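Local coordinates for ABC transporter, solute-binding protein (Staphylococcus aureus, PDB 6LKK), which binds glucose 6-phosphate between its two lobes as an extracellular solute-binding lipoprotein and acts as the G6P sensor of a two-component system, at residues A[6-11]-A[37-42]; A[69-74]-A[228-233]; A[165-170]-A[174-179]. All coordinates share one frame; numbering follows the deposited sequence.

Interaction 1: A[6-11]-A[37-42]. With G6P (6-O-phosphono-alpha-D-glucopyranose), chain B.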
loop_
_atom_site.group_PDB
_atom_site.type_symbol
_atom_site.label_atom_id
_atom_site.label_comp_id
_atom_site.label_asym_id
_atom_site.label_seq_id
_atom_site.Cartn_x
_atom_site.Cartn_y
_atom_site.Cartn_z
ATOM N N TYR A 6 10.530 2.123 9.814
ATOM C CA TYR A 6 9.593 3.073 9.223
ATOM C C TYR A 6 8.544 2.289 8.447
ATOM O O TYR A 6 8.889 1.395 7.670
ATOM C CB TYR A 6 10.287 4.044 8.266
ATOM C CG TYR A 6 11.468 4.814 8.813
ATOM C CD1 TYR A 6 12.741 4.258 8.821
ATOM C CD2 TYR A 6 11.321 6.116 9.271
ATOM C CE1 TYR A 6 13.830 4.969 9.298
ATOM C CE2 TYR A 6 12.403 6.834 9.752
ATOM C CZ TYR A 6 13.653 6.254 9.761
ATOM O OH TYR A 6 14.732 6.965 10.236
ATOM N N SER A 7 7.268 2.619 8.647
ATOM C CA SER A 7 6.252 1.911 7.876
ATOM C C SER A 7 4.951 2.693 7.744
ATOM O O SER A 7 4.422 3.193 8.745
ATOM C CB SER A 7 5.950 0.555 8.508
ATOM O OG SER A 7 4.978 -0.134 7.741
ATOM N N PRO A 8 4.395 2.807 6.532
ATOM C CA PRO A 8 3.034 3.346 6.394
ATOM C C PRO A 8 1.938 2.350 6.728
ATOM O O PRO A 8 0.760 2.737 6.733
ATOM C CB PRO A 8 2.973 3.746 4.913
ATOM C CG PRO A 8 3.890 2.782 4.250
ATOM C CD PRO A 8 5.020 2.571 5.219
ATOM N N TYR A 9 2.273 1.087 6.988
ATOM C CA TYR A 9 1.259 0.114 7.364
ATOM C C TYR A 9 0.586 0.523 8.666
ATOM O O TYR A 9 1.173 1.206 9.509
ATOM C CB TYR A 9 1.861 -1.281 7.547
ATOM C CG TYR A 9 2.284 -1.979 6.276
ATOM C CD1 TYR A 9 1.369 -2.242 5.268
ATOM C CD2 TYR A 9 3.589 -2.415 6.106
ATOM C CE1 TYR A 9 1.752 -2.892 4.109
ATOM C CE2 TYR A 9 3.980 -3.066 4.955
ATOM C CZ TYR A 9 3.061 -3.304 3.961
ATOM O OH TYR A 9 3.448 -3.954 2.814
ATOM N N GLN A 10 -0.652 0.076 8.835
ATOM C CA GLN A 10 -1.329 0.211 10.113
ATOM C C GLN A 10 -0.770 -0.798 11.108
ATOM O O GLN A 10 -0.305 -1.879 10.739
ATOM C CB GLN A 10 -2.835 0.016 9.947
ATOM C CG GLN A 10 -3.496 1.109 9.126
ATOM C CD GLN A 10 -3.385 2.475 9.777
ATOM O OE1 GLN A 10 -4.009 2.740 10.803
ATOM N NE2 GLN A 10 -2.578 3.347 9.184
ATOM N N SER A 11 -0.817 -0.428 12.388
ATOM C CA SER A 11 -0.209 -1.256 13.424
ATOM C C SER A 11 -0.774 -2.674 13.422
ATOM O O SER A 11 -0.036 -3.643 13.641
ATOM C CB SER A 11 -0.416 -0.605 14.791
ATOM O OG SER A 11 0.296 -1.303 15.797
ATOM N N GLN A 37 5.196 8.984 1.716
ATOM C CA GLN A 37 6.123 10.023 1.282
ATOM C C GLN A 37 6.523 10.942 2.429
ATOM O O GLN A 37 7.619 11.512 2.405
ATOM C CB GLN A 37 5.510 10.824 0.138
ATOM C CG GLN A 37 5.364 10.030 -1.151
ATOM C CD GLN A 37 6.689 9.486 -1.646
ATOM O OE1 GLN A 37 7.698 10.192 -1.654
ATOM N NE2 GLN A 37 6.697 8.221 -2.046
ATOM N N VAL A 38 5.660 11.103 3.432
ATOM C CA VAL A 38 6.041 11.871 4.613
ATOM C C VAL A 38 7.162 11.163 5.361
ATOM O O VAL A 38 8.144 11.786 5.781
ATOM C CB VAL A 38 4.818 12.109 5.517
ATOM C CG1 VAL A 38 5.223 12.846 6.788
ATOM C CG2 VAL A 38 3.752 12.892 4.767
ATOM N N LEU A 39 7.032 9.846 5.541
ATOM C CA LEU A 39 8.103 9.069 6.156
ATOM C C LEU A 39 9.401 9.224 5.374
ATOM O O LEU A 39 10.468 9.453 5.955
ATOM C CB LEU A 39 7.697 7.597 6.238
ATOM C CG LEU A 39 6.618 7.236 7.263
ATOM C CD1 LEU A 39 6.140 5.811 7.036
ATOM C CD2 LEU A 39 7.135 7.399 8.683
ATOM N N LEU A 40 9.329 9.105 4.046
ATOM C CA LEU A 40 10.530 9.208 3.228
ATOM C C LEU A 40 11.124 10.610 3.289
ATOM O O LEU A 40 12.349 10.771 3.301
ATOM C CB LEU A 40 10.214 8.819 1.784
ATOM C CG LEU A 40 9.937 7.331 1.557
ATOM C CD1 LEU A 40 9.302 7.095 0.194
ATOM C CD2 LEU A 40 11.223 6.526 1.688
ATOM N N SER A 41 10.272 11.636 3.338
ATOM C CA SER A 41 10.772 13.006 3.397
ATOM C C SER A 41 11.408 13.307 4.747
ATOM O O SER A 41 12.486 13.913 4.809
ATOM C CB SER A 41 9.639 13.988 3.108
ATOM O OG SER A 41 9.218 13.894 1.758
ATOM N N ASN A 42 10.761 12.899 5.841
ATOM C CA ASN A 42 11.342 13.115 7.162
ATOM C C ASN A 42 12.618 12.301 7.334
ATOM O O ASN A 42 13.597 12.785 7.915
ATOM C CB ASN A 42 10.324 12.765 8.247
ATOM C CG ASN A 42 9.129 13.703 8.249
ATOM O OD1 ASN A 42 9.182 14.793 7.681
ATOM N ND2 ASN A 42 8.050 13.287 8.902
HETATM C C1 G6P B . -0.477 1.603 0.113
HETATM C C2 G6P B . 0.493 0.405 0.255
HETATM C C3 G6P B . 0.737 -0.033 1.652
HETATM C C4 G6P B . 0.773 1.109 2.566
HETATM C C5 G6P B . -0.616 1.733 2.641
HETATM C C6 G6P B . -0.584 2.990 3.449
HETATM O O1 G6P B . -1.481 1.299 -0.809
HETATM O O2 G6P B . -0.001 -0.719 -0.493
HETATM O O3 G6P B . 2.053 -0.738 1.706
HETATM O O4 G6P B . 1.153 0.678 3.897
HETATM O O5 G6P B . -1.164 2.080 1.315
HETATM O O6 G6P B . 0.334 3.884 2.860
HETATM P P G6P B . -0.135 5.476 2.543
HETATM O O1P G6P B . 1.084 6.225 2.034
HETATM O O2P G6P B . -0.656 6.138 3.834
HETATM O O3P G6P B . -1.197 5.481 1.505
#
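L39 on helix 36-45 sends its two methyls to different parts of the strand end at 6-11. CD1 presses against the backbone where S7 passes into P8, 3.4 Å from S7 C and 3.5 Å from P8 N, and it also meets the proline ring at CD, 3.9 Å away. The L39 and P8 side chains lean across each other at a slant here. The second methyl, CD2, approaches the Y6 ring at its edge near the ring plane, with CD2 of Y6 4.4 Å from CD2 of L39. This fork depends on CG of L39 standing beside its own backbone N and anti to the carbonyl carbon (chi1 -72°), with the CA–CB bond aimed at the strand. The far end of Y6 is polar and held elsewhere, its OH bonding with E46 and the backbone N of G52.

S7 turns its CB away from the helix. Its OG accepts a bond from Y9 N (3.1 Å, N-H...O angle 151°), making an ST turn, and also pairs with M56 O. Past this turn the chain leaves the strand and brings P8 and Y9 to the ligand. CB of P8 lies 3.3 Å from O6 of G6P, and CD1 of the Y9 ring is 3.2 Å from O4, while the Y9 hydroxyl bonds to D216.

Across the two segments the chemistry is van der Waals contact, a buried leucine set on a backbone bend, a proline and the edge of an aromatic ring. The polar groups of these residues bond to other parts of the fold and within the turn. Of the two pocket residues, L39 backs P8 alone; Y9 is placed by the turn and by strand 92-105.

Interaction 2: A[69-74]-A[228-233]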
loop_
_atom_site.group_PDB
_atom_site.type_symbol
_atom_site.label_atom_id
_atom_site.label_comp_id
_atom_site.label_asym_id
_atom_site.label_seq_id
_atom_site.Cartn_x
_atom_site.Cartn_y
_atom_site.Cartn_z
ATOM N N ASP A 69 19.597 7.580 0.480
ATOM C CA ASP A 69 19.196 7.331 1.857
ATOM C C ASP A 69 19.059 5.851 2.182
ATOM O O ASP A 69 18.662 5.518 3.304
ATOM C CB ASP A 69 17.870 8.037 2.150
ATOM C CG ASP A 69 17.996 9.545 2.126
ATOM O OD1 ASP A 69 19.125 10.053 2.294
ATOM O OD2 ASP A 69 16.964 10.223 1.944
ATOM N N PHE A 70 19.380 4.963 1.246
ATOM C CA PHE A 70 19.185 3.535 1.434
ATOM C C PHE A 70 20.426 2.779 0.986
ATOM O O PHE A 70 21.279 3.307 0.267
ATOM C CB PHE A 70 17.951 3.045 0.665
ATOM C CG PHE A 70 16.672 3.675 1.128
ATOM C CD1 PHE A 70 16.248 4.884 0.602
ATOM C CD2 PHE A 70 15.903 3.067 2.103
ATOM C CE1 PHE A 70 15.074 5.471 1.039
ATOM C CE2 PHE A 70 14.730 3.648 2.542
ATOM C CZ PHE A 70 14.316 4.849 2.008
ATOM N N VAL A 71 20.514 1.534 1.427
ATOM C CA VAL A 71 21.649 0.659 1.142
ATOM C C VAL A 71 21.248 -0.307 0.042
ATOM O O VAL A 71 20.159 -0.907 0.131
ATOM C CB VAL A 71 22.099 -0.104 2.401
ATOM C CG1 VAL A 71 23.262 -1.039 2.081
ATOM C CG2 VAL A 71 22.479 0.868 3.509
ATOM N N PRO A 72 22.056 -0.502 -1.000
ATOM C CA PRO A 72 21.720 -1.496 -2.027
ATOM C C PRO A 72 21.726 -2.897 -1.432
ATOM O O PRO A 72 22.771 -3.402 -1.015
ATOM C CB PRO A 72 22.821 -1.323 -3.081
ATOM C CG PRO A 72 23.442 -0.002 -2.794
ATOM C CD PRO A 72 23.316 0.200 -1.323
ATOM N N TYR A 73 20.552 -3.522 -1.394
ATOM C CA TYR A 73 20.418 -4.846 -0.807
ATOM C C TYR A 73 19.089 -5.471 -1.196
ATOM O O TYR A 73 18.046 -4.811 -1.152
ATOM C CB TYR A 73 20.533 -4.772 0.716
ATOM C CG TYR A 73 20.416 -6.114 1.401
ATOM C CD1 TYR A 73 21.493 -6.989 1.442
ATOM C CD2 TYR A 73 19.231 -6.506 2.008
ATOM C CE1 TYR A 73 21.394 -8.215 2.067
ATOM C CE2 TYR A 73 19.122 -7.733 2.639
ATOM C CZ TYR A 73 20.209 -8.583 2.666
ATOM O OH TYR A 73 20.118 -9.807 3.289
ATOM N N GLN A 74 19.123 -6.737 -1.593
ATOM C CA GLN A 74 17.921 -7.536 -1.753
ATOM C C GLN A 74 18.139 -8.873 -1.068
ATOM O O GLN A 74 19.222 -9.458 -1.163
ATOM C CB GLN A 74 17.567 -7.758 -3.223
ATOM C CG GLN A 74 17.138 -6.502 -3.952
ATOM C CD GLN A 74 16.651 -6.791 -5.358
ATOM O OE1 GLN A 74 16.733 -7.924 -5.833
ATOM N NE2 GLN A 74 16.135 -5.769 -6.028
ATOM N N PRO A 228 22.725 -4.655 13.624
ATOM C CA PRO A 228 23.208 -5.837 12.891
ATOM C C PRO A 228 22.144 -6.895 12.633
ATOM O O PRO A 228 22.384 -7.794 11.818
ATOM C CB PRO A 228 24.326 -6.380 13.792
ATOM C CG PRO A 228 24.045 -5.835 15.144
ATOM C CD PRO A 228 23.374 -4.513 14.939
ATOM N N LYS A 229 20.986 -6.824 13.282
ATOM C CA LYS A 229 19.925 -7.802 13.079
ATOM C C LYS A 229 18.928 -7.388 12.003
ATOM O O LYS A 229 17.931 -8.090 11.801
ATOM C CB LYS A 229 19.183 -8.050 14.395
ATOM C CG LYS A 229 19.932 -8.959 15.352
ATOM C CD LYS A 229 19.755 -10.413 14.948
ATOM C CE LYS A 229 20.868 -11.298 15.484
ATOM N NZ LYS A 229 20.921 -12.583 14.734
ATOM N N ARG A 230 19.172 -6.283 11.297
ATOM C CA ARG A 230 18.169 -5.804 10.352
ATOM C C ARG A 230 18.076 -6.697 9.123
ATOM O O ARG A 230 16.992 -6.838 8.550
ATOM C CB ARG A 230 18.454 -4.359 9.945
ATOM C CG ARG A 230 19.722 -4.122 9.145
ATOM C CD ARG A 230 19.839 -2.637 8.850
ATOM N NE ARG A 230 20.952 -2.297 7.970
ATOM C CZ ARG A 230 21.194 -1.065 7.531
ATOM N NH1 ARG A 230 20.401 -0.062 7.890
ATOM N NH2 ARG A 230 22.225 -0.832 6.735
ATOM N N LYS A 231 19.180 -7.317 8.703
ATOM C CA LYS A 231 19.086 -8.251 7.587
ATOM C C LYS A 231 18.341 -9.516 7.988
ATOM O O LYS A 231 17.622 -10.097 7.167
ATOM C CB LYS A 231 20.479 -8.581 7.049
ATOM C CG LYS A 231 21.027 -7.478 6.168
ATOM C CD LYS A 231 22.425 -7.762 5.659
ATOM C CE LYS A 231 22.921 -6.592 4.821
ATOM N NZ LYS A 231 24.315 -6.773 4.330
ATOM N N LYS A 232 18.475 -9.946 9.246
ATOM C CA LYS A 232 17.653 -11.051 9.727
ATOM C C LYS A 232 16.179 -10.672 9.713
ATOM O O LYS A 232 15.320 -11.509 9.411
ATOM C CB LYS A 232 18.093 -11.466 11.132
ATOM C CG LYS A 232 17.197 -12.498 11.818
ATOM C CD LYS A 232 17.139 -13.821 11.072
ATOM C CE LYS A 232 15.710 -14.331 10.963
ATOM N NZ LYS A 232 15.619 -15.612 10.212
ATOM N N LEU A 233 15.864 -9.412 10.021
ATOM C CA LEU A 233 14.470 -8.976 9.999
ATOM C C LEU A 233 13.907 -9.026 8.583
ATOM O O LEU A 233 12.789 -9.507 8.363
ATOM C CB LEU A 233 14.341 -7.566 10.584
ATOM C CG LEU A 233 12.930 -6.964 10.552
ATOM C CD1 LEU A 233 11.942 -7.823 11.332
ATOM C CD2 LEU A 233 12.935 -5.544 11.094
HETATM O O HOH W 1 17.867 -10.177 4.492
#
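The backbones of 69-74 and 228-233 stay well apart, with Y73 and K231 closest at 9.2 Å between CA atoms, so side chains and one water bridge a weakly bonded strand and the first turn of helix 230-237. Y73 and K231 make the larger of two touches. The lysine chain, extended beyond CG, runs at a slant over one face of the tyrosine ring, with CG and CD near the hydroxyl end and CE farther along the ring. CE stands 3.5 Å above the plane, displaced toward the rim, and 3.9 Å from the centroid, 26° off the normal: a CH-pi contact. CG of Y73 lies anti to its backbone N (chi1 -179°), which carries the ring out toward the helix.

At the far end of that ring, water 1 sits at the edge and in the ring plane. It accepts from Y73 OH at 2.6 Å and donates to K231 O at 2.7 Å, so the residue that covers the ring face also ties down the hydroxyl through its backbone carbonyl.

Two residues before Y73, V71 meets R230 roughly at right angles, CG2 of V71 lying 3.7 Å from NH2 of R230. The arginine's CB is directed to one side, and the chain, extended from CG to NE, brings its end to the valine. NH1 has its firmer partner in V221 O, consistent with a guanidinium held beside the valine.

Both segments rest on strand 213-221: V71 pairs with L220 through the backbone, and the side chains of Y73, R230 and K231 all touch L220. The arrangement is that of a short edge strand and a helix start meeting over a shared strand, at the periphery of a periplasmic-binding-protein-type lobe, away from the sugar pocket.

Interaction 3: A[165-170]-A[174-179]. With G6P (6-O-phosphono-alpha-D-glucopyranose), chain B.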
loop_
_atom_site.group_PDB
_atom_site.type_symbol
_atom_site.label_atom_id
_atom_site.label_comp_id
_atom_site.label_asym_id
_atom_site.label_seq_id
_atom_site.Cartn_x
_atom_site.Cartn_y
_atom_site.Cartn_z
ATOM N N MET A 165 -13.531 14.495 -2.344
ATOM C CA MET A 165 -12.931 15.244 -1.248
ATOM C C MET A 165 -11.590 14.609 -0.907
ATOM O O MET A 165 -11.530 13.419 -0.580
ATOM C CB MET A 165 -13.850 15.241 -0.026
ATOM C CG MET A 165 -15.293 15.596 -0.338
ATOM S SD MET A 165 -15.472 17.279 -0.951
ATOM C CE MET A 165 -15.612 18.179 0.593
ATOM N N GLN A 166 -10.524 15.397 -0.985
ATOM C CA GLN A 166 -9.190 14.910 -0.669
ATOM C C GLN A 166 -8.949 15.016 0.830
ATOM O O GLN A 166 -9.216 16.057 1.438
ATOM C CB GLN A 166 -8.123 15.696 -1.428
ATOM C CG GLN A 166 -6.718 15.156 -1.224
ATOM C CD GLN A 166 -5.660 15.983 -1.921
ATOM O OE1 GLN A 166 -4.783 16.555 -1.276
ATOM N NE2 GLN A 166 -5.732 16.043 -3.243
ATOM N N LEU A 167 -8.446 13.934 1.417
ATOM C CA LEU A 167 -8.083 13.882 2.823
ATOM C C LEU A 167 -6.577 13.696 2.950
ATOM O O LEU A 167 -5.914 13.188 2.043
ATOM C CB LEU A 167 -8.812 12.741 3.541
ATOM C CG LEU A 167 -10.322 12.655 3.308
ATOM C CD1 LEU A 167 -10.899 11.439 4.017
ATOM C CD2 LEU A 167 -11.009 13.924 3.779
ATOM N N SER A 168 -6.039 14.108 4.098
ATOM C CA SER A 168 -4.595 14.041 4.294
ATOM C C SER A 168 -4.108 12.599 4.405
ATOM O O SER A 168 -3.047 12.257 3.871
ATOM C CB SER A 168 -4.202 14.830 5.543
ATOM O OG SER A 168 -2.812 14.722 5.793
ATOM N N LYS A 169 -4.869 11.741 5.082
ATOM C CA LYS A 169 -4.400 10.423 5.493
ATOM C C LYS A 169 -5.224 9.332 4.828
ATOM O O LYS A 169 -6.459 9.384 4.832
ATOM C CB LYS A 169 -4.470 10.273 7.014
ATOM C CG LYS A 169 -3.629 11.289 7.781
ATOM C CD LYS A 169 -2.134 11.103 7.551
ATOM C CE LYS A 169 -1.659 9.744 8.035
ATOM N NZ LYS A 169 -0.321 9.810 8.682
ATOM N N THR A 170 -4.530 8.332 4.280
ATOM C CA THR A 170 -5.199 7.202 3.648
ATOM C C THR A 170 -6.176 6.523 4.599
ATOM O O THR A 170 -7.296 6.178 4.206
ATOM C CB THR A 170 -4.156 6.203 3.147
ATOM O OG1 THR A 170 -3.362 6.822 2.127
ATOM C CG2 THR A 170 -4.818 4.957 2.575
ATOM N N ILE A 174 -10.953 5.167 4.829
ATOM C CA ILE A 174 -11.759 4.014 5.220
ATOM C C ILE A 174 -12.524 4.310 6.503
ATOM O O ILE A 174 -13.683 3.906 6.652
ATOM C CB ILE A 174 -10.891 2.749 5.364
ATOM C CG1 ILE A 174 -11.763 1.539 5.722
ATOM C CG2 ILE A 174 -9.820 2.935 6.431
ATOM C CD1 ILE A 174 -12.844 1.211 4.707
ATOM N N GLU A 175 -11.901 5.022 7.447
ATOM C CA GLU A 175 -12.595 5.344 8.689
ATOM C C GLU A 175 -13.876 6.117 8.409
ATOM O O GLU A 175 -14.948 5.778 8.924
ATOM C CB GLU A 175 -11.687 6.146 9.625
ATOM C CG GLU A 175 -12.382 6.523 10.933
ATOM C CD GLU A 175 -11.519 7.335 11.874
ATOM O OE1 GLU A 175 -10.368 7.662 11.515
ATOM O OE2 GLU A 175 -12.003 7.649 12.983
ATOM N N ASP A 176 -13.785 7.164 7.588
ATOM C CA ASP A 176 -14.940 8.025 7.362
ATOM C C ASP A 176 -15.972 7.362 6.458
ATOM O O ASP A 176 -17.171 7.613 6.611
ATOM C CB ASP A 176 -14.485 9.363 6.778
ATOM C CG ASP A 176 -13.852 10.265 7.821
ATOM O OD1 ASP A 176 -13.894 9.914 9.020
ATOM O OD2 ASP A 176 -13.308 11.325 7.445
ATOM N N VAL A 177 -15.540 6.520 5.516
ATOM C CA VAL A 177 -16.499 5.726 4.752
ATOM C C VAL A 177 -17.198 4.732 5.667
ATOM O O VAL A 177 -18.430 4.618 5.665
ATOM C CB VAL A 177 -15.803 5.013 3.577
ATOM C CG1 VAL A 177 -16.754 4.032 2.904
ATOM C CG2 VAL A 177 -15.308 6.024 2.558
ATOM N N ALA A 178 -16.421 3.996 6.465
ATOM C CA ALA A 178 -16.999 2.986 7.346
ATOM C C ALA A 178 -17.978 3.603 8.335
ATOM O O ALA A 178 -18.996 2.990 8.673
ATOM C CB ALA A 178 -15.889 2.242 8.088
ATOM N N LYS A 179 -17.686 4.811 8.813
ATOM C CA LYS A 179 -18.523 5.479 9.800
ATOM C C LYS A 179 -19.645 6.303 9.179
ATOM O O LYS A 179 -20.392 6.959 9.913
ATOM C CB LYS A 179 -17.658 6.370 10.697
ATOM C CG LYS A 179 -16.768 5.584 11.645
ATOM C CD LYS A 179 -15.935 6.497 12.522
ATOM C CE LYS A 179 -15.081 5.701 13.491
ATOM N NZ LYS A 179 -14.274 6.584 14.373
HETATM C C1 G6P B . -0.477 1.603 0.113
HETATM C C2 G6P B . 0.493 0.405 0.255
HETATM C C3 G6P B . 0.737 -0.033 1.652
HETATM C C4 G6P B . 0.773 1.109 2.566
HETATM C C5 G6P B . -0.616 1.733 2.641
HETATM C C6 G6P B . -0.584 2.990 3.449
HETATM O O1 G6P B . -1.481 1.299 -0.809
HETATM O O2 G6P B . -0.001 -0.719 -0.493
HETATM O O3 G6P B . 2.053 -0.738 1.706
HETATM O O4 G6P B . 1.153 0.678 3.897
HETATM O O5 G6P B . -1.164 2.080 1.315
HETATM O O6 G6P B . 0.334 3.884 2.860
HETATM P P G6P B . -0.135 5.476 2.543
HETATM O O1P G6P B . 1.084 6.225 2.034
HETATM O O2P G6P B . -0.656 6.138 3.834
HETATM O O3P G6P B . -1.197 5.481 1.505
#
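L167 puts a methyl against a carboxylate: its CD1 comes to within 4.2 Å of OD2 of D176, a loose meeting of an apolar tip and an acid where the chain passes from strand 165-167 into helix 170-178. Each residue directs its CB toward the other segment, and the two side chains pass at a slant. OD1 of the same carboxylate has a long, weak ion pair with K172.

At the other end of the contact, T170 O faces I174 N at 3.8 Å. T170 turns its own side chain off the helix segment and toward the ligand. OG1 donates to phosphate oxygen O3P of G6P at 2.6 Å and is also hydrogen-bonded with S132 OG; CB and CG2 stand alongside, CB 3.5 Å from O3P. OG1 is beside the backbone N and anti to the carbonyl carbon (chi1 -64°), the rotation that carries the hydroxyl to the anion. The positive end of the helix dipole may also favour the phosphate.

Farther along, K179 NZ reaches back one turn to E175 OE2 at 2.9 Å in a salt bridge, using the anti lone pair of that oxygen.

Strand 165-167 runs parallel to strand 129-132 in the sheet, M165 and L167 both bonding to Y131 through the backbone. Helix 170-178 is packed on its other flank by W195 of helix 189-197 and V202 of strand 202-205, and T170 touches Y188 at the end of strand 184-188.

How the interactions relate
Interactions 1 and 3 are buried and flank the same G6P, about 18 Å apart between centres: 6-11 brings P8 and Y9 to the sugar side, and 165-170 brings T170 to the phosphate. Interaction 2 lies farther out, partly buried, about 33 Å from interaction 3 between centres and across the middle of the chain from it. All three reach one mixed sheet. Interaction 1 is apolar across its segments; interaction 2 adds CH-pi and water bridging at the surface; interaction 3 is sparse between its segments but polar toward the ligand. L40 joins the first two, its CD2 packing 3.5 Å from CZ of F70.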